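Local coordinates for protein probable enoyl-CoA hydratase/isomerase (Pseudomonas aeruginosa PAO1, PDB 5YLO) that probably acts as a Delta3,Delta2-enoyl-CoA isomerase of the crotonase superfamily, with a likely role in the breakdown of unsaturated fatty acids, at residues A[8-11]-A[16-19]; A[20-23]-A[29-32]; A[32-37]-A[86-91]; A[39-44]-A[97-102]; A[118-123]-A[149-154]. One frame throughout, in Å; residues are numbered along the deposited sequence.

Contact 1 (A[8-11]-A[16-19])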
# COMPACT_ATOMS: atom_id res chain seq x y z
N GLN A 8 -11.01 -14.18 29.62
CA GLN A 8 -11.02 -15.63 29.69
C GLN A 8 -9.90 -16.18 28.82
O GLN A 8 -9.84 -15.89 27.62
CB GLN A 8 -12.37 -16.19 29.24
CG GLN A 8 -12.64 -17.61 29.74
CD GLN A 8 -12.99 -18.58 28.62
OE1 GLN A 8 -13.00 -18.22 27.45
NE2 GLN A 8 -13.27 -19.83 28.99
N THR A 9 -9.02 -16.97 29.42
CA THR A 9 -7.83 -17.47 28.75
C THR A 9 -7.82 -18.99 28.77
O THR A 9 -8.05 -19.60 29.82
CB THR A 9 -6.56 -16.93 29.42
OG1 THR A 9 -6.55 -15.50 29.36
CG2 THR A 9 -5.33 -17.48 28.73
N ARG A 10 -7.56 -19.59 27.61
CA ARG A 10 -7.40 -21.04 27.52
C ARG A 10 -6.33 -21.33 26.48
O ARG A 10 -6.24 -20.65 25.46
CB ARG A 10 -8.73 -21.73 27.18
CG ARG A 10 -9.14 -21.66 25.71
CD ARG A 10 -10.65 -21.56 25.55
NE ARG A 10 -11.06 -21.86 24.18
CZ ARG A 10 -12.17 -21.40 23.60
NH1 ARG A 10 -12.98 -20.59 24.27
NH2 ARG A 10 -12.46 -21.73 22.35
N VAL A 11 -5.50 -22.34 26.76
CA VAL A 11 -4.39 -22.72 25.89
C VAL A 11 -4.56 -24.18 25.51
O VAL A 11 -4.49 -25.07 26.37
CB VAL A 11 -3.02 -22.48 26.56
CG1 VAL A 11 -1.90 -22.92 25.63
CG2 VAL A 11 -2.86 -21.02 26.93
N ALA A 16 -3.10 -20.19 22.24
CA ALA A 16 -3.59 -19.45 23.39
C ALA A 16 -4.79 -18.61 22.96
O ALA A 16 -4.65 -17.71 22.12
CB ALA A 16 -2.50 -18.56 23.99
N TRP A 17 -5.96 -18.91 23.52
CA TRP A 17 -7.18 -18.18 23.22
C TRP A 17 -7.39 -17.11 24.27
O TRP A 17 -7.56 -17.41 25.46
CB TRP A 17 -8.38 -19.13 23.17
CG TRP A 17 -8.27 -20.20 22.12
CD1 TRP A 17 -7.42 -21.27 22.13
CD2 TRP A 17 -9.05 -20.32 20.92
NE1 TRP A 17 -7.62 -22.04 21.01
CE2 TRP A 17 -8.61 -21.47 20.25
CE3 TRP A 17 -10.07 -19.55 20.35
CZ2 TRP A 17 -9.16 -21.89 19.04
CZ3 TRP A 17 -10.61 -19.96 19.15
CH2 TRP A 17 -10.16 -21.12 18.50
N LEU A 18 -7.38 -15.85 23.84
CA LEU A 18 -7.62 -14.71 24.72
C LEU A 18 -8.94 -14.08 24.28
O LEU A 18 -9.01 -13.44 23.23
CB LEU A 18 -6.47 -13.70 24.65
CG LEU A 18 -5.06 -14.29 24.70
CD1 LEU A 18 -4.01 -13.20 24.70
CD2 LEU A 18 -4.90 -15.20 25.90
N VAL A 19 -9.98 -14.26 25.09
CA VAL A 19 -11.31 -13.78 24.77
C VAL A 19 -11.67 -12.66 25.73
O VAL A 19 -11.65 -12.85 26.95
CB VAL A 19 -12.35 -14.92 24.83
CG1 VAL A 19 -13.69 -14.43 24.31
CG2 VAL A 19 -11.87 -16.13 24.05
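Arg-10 lays its guanidinium almost flat over the indole of Trp-17, planes 20° and centres 4.6 Å apart. NH2 rides over the six-membered part, 3.8 Å from Trp-17 CE3, while the aliphatic run holds Arg-10 CG 3.7 Å from Trp-17 CB. CG stands between the backbone N and carbonyl carbon (chi1 78°), which turns the chain back across the ring as an off-centre cation-pi pair. NE also forms a salt bridge with Glu-12. On this face, shared with Gln-8 and Val-19, the strands overlap most, yet it is only partly shielded from solvent. On the other, Leu-18 and Ala-16 are buried beneath helix 31-46 and the loop at Val-50, while Val-11 at its end is exposed; Leu-18 CD2 sits 3.7 Å from Thr-9 CG2, and Ala-16 CB 3.9 Å from Val-11 CG2. Between the faces runs an antiparallel ladder, with Gln-8/Val-19 and Arg-10/Trp-17 as hydrogen-bonded pairs; Val-19 N reaches Gln-8 O at 3.0 Å, and Arg-10 N reaches Trp-17 O at 3.1 Å. Strands 7-12 and 15-20 form a beta hairpin at the margin of the main sheet. The second strand bonds onward to parallel strand 52-56, and helix 31-46 covers Thr-9 and Leu-18.

Contact 2 (A[20-23]-A[29-32])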
# COMPACT_ATOMS: atom_id res chain seq x y z
N LEU A 20 -11.99 -11.49 25.17
CA LEU A 20 -12.63 -10.45 25.97
C LEU A 20 -13.92 -10.99 26.56
O LEU A 20 -14.71 -11.64 25.87
CB LEU A 20 -12.91 -9.22 25.10
CG LEU A 20 -11.81 -8.17 24.89
CD1 LEU A 20 -10.51 -8.79 24.39
CD2 LEU A 20 -12.29 -7.11 23.91
N ASN A 21 -14.13 -10.75 27.85
CA ASN A 21 -15.26 -11.34 28.56
C ASN A 21 -15.99 -10.29 29.39
O ASN A 21 -16.04 -10.34 30.62
CB ASN A 21 -14.82 -12.50 29.45
CG ASN A 21 -15.97 -13.40 29.84
OD1 ASN A 21 -15.65 -14.60 30.30
ND2 ASN A 21 -17.14 -13.02 29.73
N ARG A 22 -16.59 -9.32 28.70
CA ARG A 22 -17.60 -8.44 29.27
C ARG A 22 -18.74 -8.33 28.27
O ARG A 22 -18.98 -7.27 27.70
CB ARG A 22 -17.01 -7.07 29.62
CG ARG A 22 -16.01 -7.10 30.77
CD ARG A 22 -16.14 -5.87 31.64
NE ARG A 22 -15.77 -4.65 30.92
CZ ARG A 22 -16.27 -3.45 31.20
NH1 ARG A 22 -17.16 -3.30 32.17
NH2 ARG A 22 -15.88 -2.39 30.50
N PRO A 23 -19.45 -9.44 28.03
CA PRO A 23 -20.45 -9.44 26.95
C PRO A 23 -21.59 -8.46 27.20
O PRO A 23 -22.17 -7.96 26.23
CB PRO A 23 -20.95 -10.89 26.93
CG PRO A 23 -19.98 -11.67 27.77
CD PRO A 23 -19.45 -10.70 28.78
N LEU A 29 -13.70 -1.75 26.28
CA LEU A 29 -12.34 -1.72 26.81
C LEU A 29 -12.26 -0.77 28.01
O LEU A 29 -12.57 0.42 27.88
CB LEU A 29 -11.36 -1.29 25.72
CG LEU A 29 -11.17 -2.24 24.54
CD1 LEU A 29 -10.33 -1.61 23.43
CD2 LEU A 29 -10.55 -3.55 25.00
N ASP A 30 -11.85 -1.30 29.15
CA ASP A 30 -11.54 -0.49 30.32
C ASP A 30 -10.15 -0.87 30.81
O ASP A 30 -9.54 -1.83 30.33
CB ASP A 30 -12.58 -0.66 31.43
CG ASP A 30 -12.84 -2.11 31.80
OD1 ASP A 30 -12.10 -3.00 31.33
OD2 ASP A 30 -13.79 -2.36 32.56
N ILE A 31 -9.65 -0.11 31.78
CA ILE A 31 -8.29 -0.34 32.28
C ILE A 31 -8.10 -1.77 32.77
O ILE A 31 -7.08 -2.39 32.44
CB ILE A 31 -7.91 0.72 33.32
CG1 ILE A 31 -8.05 2.11 32.72
CG2 ILE A 31 -6.48 0.53 33.77
CD1 ILE A 31 -7.45 3.23 33.55
N PRO A 32 -9.04 -2.39 33.52
CA PRO A 32 -8.82 -3.80 33.90
C PRO A 32 -8.67 -4.73 32.70
O PRO A 32 -7.81 -5.61 32.73
CB PRO A 32 -10.06 -4.14 34.73
CG PRO A 32 -10.50 -2.85 35.28
CD PRO A 32 -10.23 -1.84 34.20
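Arg-22 and Asp-30 meet as opposite charges, with the carboxylate oxygen lying over a face of the guanidinium. Asp-30 OD2 is 2.9 Å from Arg-22 NH2 and 3.0 Å from Arg-22 CZ, so it hangs above the middle of the group as much as above one nitrogen. The two flat groups are nearly parallel, 11° apart, and no N-H points at the oxygen. The attraction is therefore one of charge alone, and the in-plane hydrogens of Arg-22 can serve other acceptors: NH2 donates to Ala-28 O and forms a second salt bridge with Asp-67. Bends at chi2 and chi3 fold the arginine chain round to bring its end over the acid. Asp-30 is the N-cap of helix 31-46. Its chi1 of 52° turns the carboxylate forward over the first turn of the helix, where it caps a backbone N and OD1 bonds to Thr-33 OG1. Strand 15-20 of the crotonase fold thus passes into its first long helix through a loop whose two ends are tied by charge. The helix start would probably help to stabilise the negative charge of Asp-30, as would the arginine. On the apolar side Leu-29 takes over. Its CB leaves the backbone away from segment 20-23, but the CD2 branch swings back to within 4.1 Å of Leu-20 CD2. The two leucines cross at an angle, and Leu-20 rests further on Leu-37, Leu-29 on Leu-34.

Contact 3 (A[32-37]-A[86-91])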
# COMPACT_ATOMS: atom_id res chain seq x y z
N PRO A 32 -9.04 -2.39 33.52
CA PRO A 32 -8.82 -3.80 33.90
C PRO A 32 -8.67 -4.73 32.70
O PRO A 32 -7.81 -5.61 32.73
CB PRO A 32 -10.06 -4.14 34.73
CG PRO A 32 -10.50 -2.85 35.28
CD PRO A 32 -10.23 -1.84 34.20
N THR A 33 -9.49 -4.55 31.66
CA THR A 33 -9.35 -5.37 30.47
C THR A 33 -8.04 -5.08 29.75
O THR A 33 -7.30 -6.01 29.38
CB THR A 33 -10.54 -5.13 29.53
OG1 THR A 33 -11.74 -5.03 30.30
CG2 THR A 33 -10.68 -6.27 28.54
N LEU A 34 -7.73 -3.80 29.55
CA LEU A 34 -6.48 -3.42 28.90
C LEU A 34 -5.29 -4.05 29.60
O LEU A 34 -4.46 -4.71 28.96
CB LEU A 34 -6.34 -1.89 28.88
CG LEU A 34 -7.39 -1.10 28.10
CD1 LEU A 34 -7.20 0.39 28.30
CD2 LEU A 34 -7.35 -1.46 26.62
N GLU A 35 -5.20 -3.89 30.93
CA GLU A 35 -4.05 -4.40 31.67
C GLU A 35 -4.00 -5.92 31.67
O GLU A 35 -2.91 -6.51 31.57
CB GLU A 35 -4.08 -3.88 33.11
CG GLU A 35 -3.80 -2.39 33.24
CD GLU A 35 -3.51 -1.99 34.67
OE1 GLU A 35 -4.32 -1.25 35.27
OE2 GLU A 35 -2.46 -2.41 35.21
N ALA A 36 -5.15 -6.59 31.79
CA ALA A 36 -5.15 -8.05 31.86
C ALA A 36 -4.64 -8.65 30.56
O ALA A 36 -3.72 -9.48 30.56
CB ALA A 36 -6.56 -8.56 32.17
N LEU A 37 -5.23 -8.24 29.43
CA LEU A 37 -4.73 -8.66 28.12
C LEU A 37 -3.27 -8.23 27.94
O LEU A 37 -2.47 -8.95 27.33
CB LEU A 37 -5.62 -8.08 27.03
CG LEU A 37 -5.47 -8.47 25.56
CD1 LEU A 37 -5.42 -9.97 25.41
CD2 LEU A 37 -6.63 -7.89 24.75
N THR A 86 -5.75 6.10 28.25
CA THR A 86 -4.96 6.25 27.03
C THR A 86 -3.59 5.60 27.18
O THR A 86 -3.10 4.93 26.27
CB THR A 86 -4.82 7.73 26.67
OG1 THR A 86 -6.11 8.25 26.30
CG2 THR A 86 -3.85 7.92 25.51
N GLU A 87 -2.97 5.77 28.35
CA GLU A 87 -1.65 5.19 28.59
C GLU A 87 -1.71 3.67 28.57
O GLU A 87 -0.81 3.01 28.02
CB GLU A 87 -1.08 5.70 29.92
CG GLU A 87 -0.74 7.19 29.94
CD GLU A 87 -1.96 8.10 29.81
OE1 GLU A 87 -3.00 7.78 30.40
OE2 GLU A 87 -1.87 9.12 29.10
N ALA A 88 -2.76 3.09 29.15
CA ALA A 88 -2.88 1.64 29.17
C ALA A 88 -3.20 1.09 27.78
O ALA A 88 -2.73 0.01 27.42
CB ALA A 88 -3.96 1.22 30.17
N ALA A 89 -4.00 1.82 27.00
CA ALA A 89 -4.37 1.34 25.67
C ALA A 89 -3.18 1.38 24.72
O ALA A 89 -2.94 0.41 23.98
CB ALA A 89 -5.53 2.17 25.12
N HIS A 90 -2.42 2.48 24.72
CA HIS A 90 -1.28 2.60 23.81
C HIS A 90 -0.19 1.59 24.13
O HIS A 90 0.49 1.11 23.21
CB HIS A 90 -0.72 4.02 23.85
CG HIS A 90 -1.60 5.04 23.19
ND1 HIS A 90 -1.23 6.36 23.05
CD2 HIS A 90 -2.82 4.93 22.63
CE1 HIS A 90 -2.19 7.02 22.43
NE2 HIS A 90 -3.17 6.17 22.17
N ALA A 91 -0.00 1.25 25.40
CA ALA A 91 0.96 0.20 25.74
C ALA A 91 0.49 -1.15 25.22
O ALA A 91 1.30 -1.97 24.77
CB ALA A 91 1.19 0.15 27.25
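Two helices of the crotonase core, 31-46 and 85-97, pack together where Leu-34 of the first enters the second at Ala-88 and Ala-89. Leu-34 acts as a single knob in a hole formed by Trp-85, Ala-88, Ala-89 and Leu-92, residues that follow the i, i+3, i+4, i+7 spacing of one helix face. The CD1 branch does most of the touching: it comes within 3.8 Å of Ala-88 CB and 4.0 Å of Ala-89 CB. Between these two methyls it settles against the main chain, 3.7 Å from Ala-89 N. CD2 is farther along the same surface, 4.2 Å from Ala-89 CA, and at the root of the side chain Leu-34 CB lies 4.1 Å from Ala-88 CB. CG lies anti to the carbonyl carbon (chi1 -62°), and with chi2 extended (174°) this carries CD1 straight out to the facing helix. Small alanine side chains let the backbones come close, with Leu-34 CA and Ala-89 CA 6.1 Å apart. On a different side of helix 85-97, His-90 packs on Leu-229 of a second subunit, and its NE2 has a weak hydrogen bond to a bound glycerol. This helix therefore lies between the interior of its own subunit and the second subunit, with a glycerol, probably from the crystallisation liquor, about 4 Å from Ala-89. Across the two segments the chemistry is wholly apolar: no hydrogen bond or charge links them, and the fit depends on van der Waals contact and on one leucine kept from water.

Contact 4 (A[39-44]-A[97-102])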
# COMPACT_ATOMS: atom_id res chain seq x y z
N VAL A 39 -0.95 -8.04 30.26
CA VAL A 39 -0.03 -8.93 30.97
C VAL A 39 -0.07 -10.34 30.38
O VAL A 39 0.96 -11.01 30.29
CB VAL A 39 -0.35 -8.93 32.48
CG1 VAL A 39 0.61 -9.85 33.23
CG2 VAL A 39 -0.26 -7.52 33.03
N ARG A 40 -1.25 -10.81 29.97
CA ARG A 40 -1.36 -12.15 29.40
C ARG A 40 -0.60 -12.27 28.09
O ARG A 40 -0.04 -13.32 27.78
CB ARG A 40 -2.83 -12.52 29.21
CG ARG A 40 -3.09 -13.94 28.73
CD ARG A 40 -3.05 -14.95 29.87
NE ARG A 40 -1.74 -15.56 30.04
CZ ARG A 40 -1.34 -16.67 29.42
NH1 ARG A 40 -0.13 -17.15 29.65
NH2 ARG A 40 -2.14 -17.30 28.58
N LEU A 41 -0.58 -11.19 27.29
CA LEU A 41 0.19 -11.21 26.06
C LEU A 41 1.68 -11.39 26.33
O LEU A 41 2.36 -12.13 25.62
CB LEU A 41 -0.04 -9.92 25.27
CG LEU A 41 -1.36 -9.80 24.50
CD1 LEU A 41 -1.47 -8.42 23.88
CD2 LEU A 41 -1.46 -10.88 23.44
N ASP A 42 2.20 -10.73 27.37
CA ASP A 42 3.60 -10.90 27.73
C ASP A 42 3.88 -12.33 28.15
O ASP A 42 4.97 -12.86 27.87
CB ASP A 42 3.97 -9.92 28.85
CG ASP A 42 5.41 -10.09 29.31
OD1 ASP A 42 6.32 -9.60 28.61
OD2 ASP A 42 5.62 -10.70 30.38
N ALA A 43 2.92 -12.98 28.80
CA ALA A 43 3.11 -14.38 29.18
C ALA A 43 3.13 -15.28 27.95
O ALA A 43 3.85 -16.28 27.93
CB ALA A 43 2.01 -14.81 30.15
N CYS A 44 2.37 -14.93 26.91
CA CYS A 44 2.35 -15.76 25.71
C CYS A 44 3.68 -15.71 24.98
O CYS A 44 4.16 -16.74 24.48
CB CYS A 44 1.21 -15.31 24.78
SG CYS A 44 -0.44 -15.71 25.40
N HIS A 97 0.83 -5.49 18.54
CA HIS A 97 1.23 -5.29 17.16
C HIS A 97 2.60 -5.89 16.88
O HIS A 97 2.85 -6.42 15.79
CB HIS A 97 1.21 -3.80 16.83
CG HIS A 97 1.95 -3.43 15.58
ND1 HIS A 97 3.10 -2.67 15.60
CD2 HIS A 97 1.70 -3.72 14.28
CE1 HIS A 97 3.53 -2.50 14.36
NE2 HIS A 97 2.70 -3.13 13.54
N ALA A 98 3.50 -5.83 17.86
CA ALA A 98 4.87 -6.32 17.72
C ALA A 98 5.09 -7.68 18.38
O ALA A 98 6.25 -8.07 18.59
CB ALA A 98 5.85 -5.30 18.28
N LEU A 99 4.02 -8.39 18.72
CA LEU A 99 4.15 -9.66 19.43
C LEU A 99 4.92 -10.68 18.60
O LEU A 99 4.75 -10.77 17.38
CB LEU A 99 2.76 -10.20 19.77
CG LEU A 99 2.68 -11.26 20.87
CD1 LEU A 99 2.61 -10.60 22.23
CD2 LEU A 99 1.50 -12.18 20.64
N ASP A 100 5.76 -11.47 19.28
CA ASP A 100 6.66 -12.38 18.59
C ASP A 100 6.00 -13.69 18.15
O ASP A 100 6.67 -14.51 17.51
CB ASP A 100 7.87 -12.70 19.47
CG ASP A 100 8.90 -11.59 19.48
OD1 ASP A 100 8.90 -10.77 18.54
OD2 ASP A 100 9.70 -11.54 20.43
N LYS A 101 4.73 -13.89 18.47
CA LYS A 101 3.98 -15.05 18.02
C LYS A 101 2.96 -14.63 16.97
O LYS A 101 2.53 -13.47 16.93
CB LYS A 101 3.24 -15.71 19.20
CG LYS A 101 4.09 -15.91 20.45
CD LYS A 101 4.97 -17.15 20.37
CE LYS A 101 5.60 -17.43 21.72
NZ LYS A 101 6.41 -18.68 21.76
N PRO A 102 2.56 -15.54 16.08
CA PRO A 102 1.49 -15.22 15.13
C PRO A 102 0.18 -14.97 15.88
O PRO A 102 -0.22 -15.76 16.73
CB PRO A 102 1.41 -16.46 14.24
CG PRO A 102 2.73 -17.15 14.42
CD PRO A 102 3.12 -16.88 15.84
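Leu-99 pushes its CD1 methyl against the flank of helix 31-46, overlapping the root of Leu-41 rather than its tip. CD1 is 4.1 Å from Leu-41 CB and 3.7 Å from Leu-41 O, so the methyl covers the join of side chain and backbone. It gets there because CG is turned opposite the backbone N (chi1 -162°), which swings the leucine in toward the helix. One turn further along helix 31-46, Lys-101 stretches over the main chain of Cys-44. Its chain bends at chi2 (-81°) and then runs out extended, bringing CE to 3.2 Å from Cys-44 O, while NZ stays 4.0 Å from that oxygen. Residues 97-102 lead from helix 85-97 into strand 103-107, and here they bring that connection alongside the C-terminal half of helix 31-46. Leu-41 meanwhile reaches Leu-18 of the sheet and Leu-92 and Leu-96 of helix 85-97. Between the segments the contact is van der Waals only, and its leucine packing excludes water; the lysine's charge is spent just beyond it, past the end of the helix, on Asp-47 O and Val-50 O, where it probably offsets the negative end of the helix dipole.

Contact 5 (A[118-123]-A[149-154])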
# COMPACT_ATOMS: atom_id res chain seq x y z
N LEU A 118 -7.81 -2.87 18.09
CA LEU A 118 -7.28 -4.07 18.70
C LEU A 118 -7.14 -5.20 17.68
O LEU A 118 -6.16 -5.96 17.71
CB LEU A 118 -8.18 -4.51 19.86
CG LEU A 118 -7.51 -5.31 20.97
CD1 LEU A 118 -6.37 -4.51 21.58
CD2 LEU A 118 -8.52 -5.70 22.03
N ALA A 119 -8.10 -5.31 16.76
CA ALA A 119 -8.01 -6.34 15.72
C ALA A 119 -6.96 -5.99 14.67
O ALA A 119 -6.33 -6.90 14.11
CB ALA A 119 -9.38 -6.53 15.06
N LEU A 120 -6.74 -4.70 14.41
CA LEU A 120 -5.75 -4.30 13.42
C LEU A 120 -4.33 -4.57 13.87
O LEU A 120 -3.44 -4.72 13.02
CB LEU A 120 -5.93 -2.81 13.09
CG LEU A 120 -7.33 -2.43 12.62
CD1 LEU A 120 -7.46 -0.93 12.39
CD2 LEU A 120 -7.71 -3.21 11.37
N CYS A 121 -4.09 -4.64 15.18
CA CYS A 121 -2.78 -4.99 15.70
C CYS A 121 -2.46 -6.47 15.55
O CYS A 121 -1.30 -6.86 15.73
CB CYS A 121 -2.67 -4.59 17.18
SG CYS A 121 -2.77 -2.81 17.48
N CYS A 122 -3.45 -7.29 15.22
CA CYS A 122 -3.20 -8.70 14.97
C CYS A 122 -2.71 -8.90 13.54
O CYS A 122 -2.95 -8.09 12.65
CB CYS A 122 -4.46 -9.52 15.23
SG CYS A 122 -5.07 -9.41 16.92
N ASP A 123 -2.00 -10.02 13.33
CA ASP A 123 -1.47 -10.32 12.01
C ASP A 123 -2.58 -10.68 11.03
O ASP A 123 -2.54 -10.29 9.86
CB ASP A 123 -0.44 -11.45 12.10
CG ASP A 123 0.78 -11.06 12.91
OD1 ASP A 123 1.14 -9.86 12.88
OD2 ASP A 123 1.37 -11.94 13.57
N SER A 149 -5.62 5.95 12.33
CA SER A 149 -4.92 6.73 11.32
C SER A 149 -3.58 6.12 10.94
O SER A 149 -3.00 6.51 9.92
CB SER A 149 -4.72 8.16 11.81
OG SER A 149 -3.80 8.20 12.90
N TRP A 150 -3.07 5.18 11.74
CA TRP A 150 -1.84 4.48 11.38
C TRP A 150 -2.13 3.17 10.67
O TRP A 150 -1.48 2.86 9.66
CB TRP A 150 -1.00 4.23 12.63
CG TRP A 150 0.41 3.79 12.34
CD1 TRP A 150 1.51 4.60 12.22
CD2 TRP A 150 0.87 2.45 12.13
NE1 TRP A 150 2.62 3.84 11.95
CE2 TRP A 150 2.26 2.52 11.89
CE3 TRP A 150 0.24 1.20 12.12
CZ2 TRP A 150 3.03 1.38 11.64
CZ3 TRP A 150 1.01 0.08 11.87
CH2 TRP A 150 2.39 0.18 11.64
N HIS A 151 -3.10 2.40 11.16
CA HIS A 151 -3.41 1.10 10.57
C HIS A 151 -4.19 1.24 9.27
O HIS A 151 -3.82 0.65 8.25
CB HIS A 151 -4.20 0.25 11.56
CG HIS A 151 -3.37 -0.34 12.66
ND1 HIS A 151 -2.43 -1.32 12.43
CD2 HIS A 151 -3.34 -0.09 13.99
CE1 HIS A 151 -1.85 -1.65 13.57
NE2 HIS A 151 -2.39 -0.91 14.53
N LEU A 152 -5.28 2.01 9.30
CA LEU A 152 -6.24 2.00 8.19
C LEU A 152 -5.63 2.39 6.85
O LEU A 152 -5.90 1.69 5.85
CB LEU A 152 -7.43 2.90 8.54
CG LEU A 152 -8.34 2.39 9.65
CD1 LEU A 152 -9.51 3.34 9.85
CD2 LEU A 152 -8.83 0.98 9.34
N PRO A 153 -4.82 3.45 6.73
CA PRO A 153 -4.24 3.75 5.41
C PRO A 153 -3.29 2.66 4.91
O PRO A 153 -3.16 2.47 3.70
CB PRO A 153 -3.50 5.08 5.64
CG PRO A 153 -3.22 5.10 7.10
CD PRO A 153 -4.42 4.46 7.73
N ARG A 154 -2.64 1.94 5.83
CA ARG A 154 -1.71 0.89 5.41
C ARG A 154 -2.44 -0.34 4.91
O ARG A 154 -1.94 -1.04 4.02
CB ARG A 154 -0.78 0.53 6.58
CG ARG A 154 0.26 1.60 6.88
CD ARG A 154 1.00 1.31 8.17
NE ARG A 154 2.22 2.12 8.25
CZ ARG A 154 2.27 3.37 8.69
NH1 ARG A 154 1.16 3.97 9.11
NH2 ARG A 154 3.42 4.02 8.72
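With chi1 at -76° and chi2 at -69°, His-151 turns its imidazole broadside to Leu-120. Leu-120 CB then sits over a ring face, 3.8 Å from the centroid, as a CH-pi contact. Over the opposite face, toward the rim, stands the edge of the Trp-150 indole with CE3. Leu-120 CD1 reaches past the ring to His-151 CB at 3.6 Å and on to Leu-152 CD2 at 3.9 Å. At the far end of the imidazole, CE1 lies 3.5 Å from Leu-120 O, and NE2 is 3.5 Å from Cys-121 SG, with the sulfur oblique to the ring. ND1 makes a weak hydrogen bond to a glycerol that was probably carried in from crystallisation. The guanidinium of Arg-154 lies over the Trp-150 indole near CE2, and its NH1 donates to Trp-150 O at 2.9 Å. Next to it, Pro-153 kinks helix 146-156. Trp-150 NE1 bonds to Arg-223 O of a second subunit, and Asp-123 forms a salt bridge with Lys-162 of the third. Helix 114-120 packed on helix 146-156 beside such intersubunit bonds is consistent with the trimeric crotonase fold.

Helix 31-46 strings contacts 2, 3 and 4 together and lies on the hairpin of contact 1: Leu-18 CD1 is 3.6 Å from Leu-37 CD1 and 3.7 Å from Leu-41 CD2. Leu-118 carries this packing inward to contact 5, its CD2 lying 4.0 Å from Leu-37 CD2 and 4.2 Å from Leu-29 CD2. Contact 4 also meets contact 5 where His-97 NE2 is 3.8 Å from Trp-150 CH2. The hairpin remains remote, with the centres of contacts 1 and 5 about 22 Å apart. Glycerol, probably from crystallisation, lies beside contacts 3 and 5, which both touch the second subunit. In crotonase relatives, the start of the helix equivalent to 114-120 helps form the oxyanion hole, probably so here.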